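Local coordinates for protein acyl-coenzyme A oxidase 1 (Yarrowia lipolytica, PDB 5Y9D) that uses FAD and molecular oxygen to oxidise saturated acyl-CoAs to (2E)-enoyl-CoAs, releasing hydrogen peroxide in peroxisomal fatty acid beta-oxidation, at residues 215-220 with 235-240. Numbering follows the deposited sequence.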
loop_
_atom_site.group_PDB
_atom_site.type_symbol
_atom_site.label_atom_id
_atom_site.label_comp_id
_atom_site.label_asym_id
_atom_site.label_seq_id
_atom_site.Cartn_x
_atom_site.Cartn_y
_atom_site.Cartn_z
ATOM N N THR A 215 32.144 9.818 3.285
ATOM C CA THR A 215 33.601 9.626 3.318
ATOM C C THR A 215 34.034 8.492 4.239
ATOM O O THR A 215 35.040 7.859 4.014
ATOM C CB THR A 215 34.274 10.858 3.851
ATOM O OG1 THR A 215 33.752 11.102 5.161
ATOM C CG2 THR A 215 33.984 12.021 2.918
ATOM N N HIS A 216 33.270 8.283 5.300
ATOM C CA HIS A 216 33.587 7.289 6.296
ATOM C C HIS A 216 32.374 6.451 6.445
ATOM O O HIS A 216 31.273 6.911 6.122
ATOM C CB HIS A 216 33.922 7.962 7.608
ATOM C CG HIS A 216 35.284 8.557 7.620
ATOM N ND1 HIS A 216 35.599 9.713 6.934
ATOM C CD2 HIS A 216 36.427 8.145 8.209
ATOM C CE1 HIS A 216 36.882 9.989 7.110
ATOM N NE2 HIS A 216 37.406 9.048 7.870
ATOM N N CYS A 217 32.572 5.221 6.903
ATOM C CA CYS A 217 31.449 4.358 7.285
ATOM C C CYS A 217 31.702 3.723 8.653
ATOM O O CYS A 217 32.851 3.662 9.120
ATOM C CB CYS A 217 31.230 3.276 6.225
ATOM S SG CYS A 217 31.981 1.658 6.514
ATOM N N VAL A 218 30.624 3.299 9.299
ATOM C CA VAL A 218 30.720 2.343 10.384
ATOM C C VAL A 218 30.295 1.045 9.797
ATOM O O VAL A 218 29.225 0.945 9.242
ATOM C CB VAL A 218 29.773 2.657 11.538
ATOM C CG1 VAL A 218 29.770 1.519 12.544
ATOM C CG2 VAL A 218 30.206 3.917 12.222
ATOM N N CYS A 219 31.122 0.035 9.910
ATOM C CA CYS A 219 30.883 -1.192 9.164
ATOM C C CYS A 219 30.808 -2.372 10.126
ATOM O O CYS A 219 31.637 -2.488 11.011
ATOM C CB CYS A 219 32.005 -1.354 8.154
ATOM S SG CYS A 219 32.306 -3.038 7.608
ATOM N N PHE A 220 29.793 -3.210 9.994
ATOM C CA PHE A 220 29.630 -4.331 10.922
ATOM C C PHE A 220 30.222 -5.590 10.280
ATOM O O PHE A 220 29.960 -5.862 9.121
ATOM C CB PHE A 220 28.173 -4.549 11.301
ATOM C CG PHE A 220 27.595 -3.452 12.141
ATOM C CD1 PHE A 220 27.288 -2.208 11.574
ATOM C CD2 PHE A 220 27.343 -3.648 13.487
ATOM C CE1 PHE A 220 26.747 -1.186 12.341
ATOM C CE2 PHE A 220 26.809 -2.634 14.259
ATOM C CZ PHE A 220 26.495 -1.400 13.685
ATOM N N PHE A 235 33.318 -1.306 13.277
ATOM C CA PHE A 235 34.582 -0.641 12.907
ATOM C C PHE A 235 34.325 0.594 12.064
ATOM O O PHE A 235 33.425 0.596 11.249
ATOM C CB PHE A 235 35.500 -1.600 12.138
ATOM C CG PHE A 235 35.539 -2.992 12.708
ATOM C CD1 PHE A 235 34.475 -3.864 12.536
ATOM C CD2 PHE A 235 36.648 -3.433 13.428
ATOM C CE1 PHE A 235 34.502 -5.142 13.096
ATOM C CE2 PHE A 235 36.700 -4.715 13.975
ATOM C CZ PHE A 235 35.626 -5.581 13.811
ATOM N N VAL A 236 35.104 1.644 12.276
ATOM C CA VAL A 236 35.114 2.766 11.376
ATOM C C VAL A 236 36.079 2.498 10.228
ATOM O O VAL A 236 37.275 2.261 10.455
ATOM C CB VAL A 236 35.565 4.067 12.042
ATOM C CG1 VAL A 236 35.565 5.205 11.012
ATOM C CG2 VAL A 236 34.661 4.403 13.223
ATOM N N VAL A 237 35.566 2.588 8.996
ATOM C CA VAL A 237 36.371 2.375 7.808
ATOM C C VAL A 237 36.222 3.607 6.914
ATOM O O VAL A 237 35.110 3.948 6.523
ATOM C CB VAL A 237 35.925 1.091 7.050
ATOM C CG1 VAL A 237 36.906 0.734 5.933
ATOM C CG2 VAL A 237 35.740 -0.089 8.006
ATOM N N PRO A 238 37.352 4.282 6.591
ATOM C CA PRO A 238 37.339 5.344 5.568
ATOM C C PRO A 238 36.958 4.758 4.241
ATOM O O PRO A 238 37.443 3.671 3.885
ATOM C CB PRO A 238 38.801 5.801 5.494
ATOM C CG PRO A 238 39.427 5.327 6.764
ATOM C CD PRO A 238 38.718 4.051 7.092
ATOM N N LEU A 239 36.093 5.458 3.521
ATOM C CA LEU A 239 35.662 4.981 2.215
ATOM C C LEU A 239 36.314 5.745 1.097
ATOM O O LEU A 239 36.627 5.168 0.097
ATOM C CB LEU A 239 34.164 5.116 2.058
ATOM C CG LEU A 239 33.278 4.325 2.991
ATOM C CD1 LEU A 239 31.832 4.745 2.671
ATOM C CD2 LEU A 239 33.502 2.803 2.892
ATOM N N ARG A 240 36.416 7.050 1.240
ATOM C CA ARG A 240 36.912 7.909 0.166
ATOM C C ARG A 240 38.082 8.804 0.613
ATOM O O ARG A 240 38.202 9.148 1.810
ATOM C CB ARG A 240 35.810 8.840 -0.311
ATOM C CG ARG A 240 34.599 8.175 -0.915
ATOM C CD ARG A 240 33.573 9.214 -1.381
ATOM N NE ARG A 240 32.754 8.675 -2.450
ATOM C CZ ARG A 240 31.711 7.880 -2.268
ATOM N NH1 ARG A 240 31.313 7.540 -1.044
ATOM N NH2 ARG A 240 31.032 7.426 -3.328
#
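Cys-217 and Val-237 form a hydrogen-bonded antiparallel pair, exchanging two backbone bonds: Cys-217 N to Val-237 O and Val-237 N to Cys-217 O, both 2.9 Å. Cys-219 and Phe-235 repeat the pattern, with Cys-219 N pointing at Phe-235 O from nearly straight ahead of the carbonyl (2.7 Å). Between them lies the non-hydrogen-bonded pair Val-218 and Val-236, where Val-236 CA approaches Cys-217 O in a CA-H...O contact of 3.3 Å. Pro-238, lacking an N-H, suits the next non-hydrogen-bonded place, opposite His-216, because the backbone N there does not point at the partner strand and no bond to 215-220 is lost. There the regular pairing ends: Thr-215 O takes two donors on one face of its plane, Leu-239 N at 2.7 Å and Arg-240 N at 3.2 Å.

On the face of Cys-217, Cys-219 and Val-237, small sulfur side chains fit beside a branched one: Cys-217 SG lies 4.0 Å from Val-237 CB, while Val-237 CG2 meets Cys-219 CB. Leu-239 brings CD1 to 3.9 Å from Cys-217 CB, and Phe-272 packs against this same group. An alanine in place of Leu-239 would probably open a gap beside Cys-217 and cost Phe-272 part of its apolar contact.

His-216, Val-218, Val-236 and Pro-238 lie on the other face. With CG beside its backbone N (chi1 -77°), the His-216 ring brings its CD2 edge to Val-236 CG1; ND1 is hydrogen-bonded in the ring plane to Thr-215 OG1, itself bonded to Tyr-163 N, which helps hold the ring's rotation, and Phe-162 stacks on it. Phe-235 turns its CD1 edge to Cys-219 O.

These segments are the open-end portions of the beta hairpin formed by strands 216-225 and 228-238, within the beta domain characteristic of the acyl-CoA dehydrogenase and oxidase fold, with the side chain of Val-218 about 9 Å from the bound FAD.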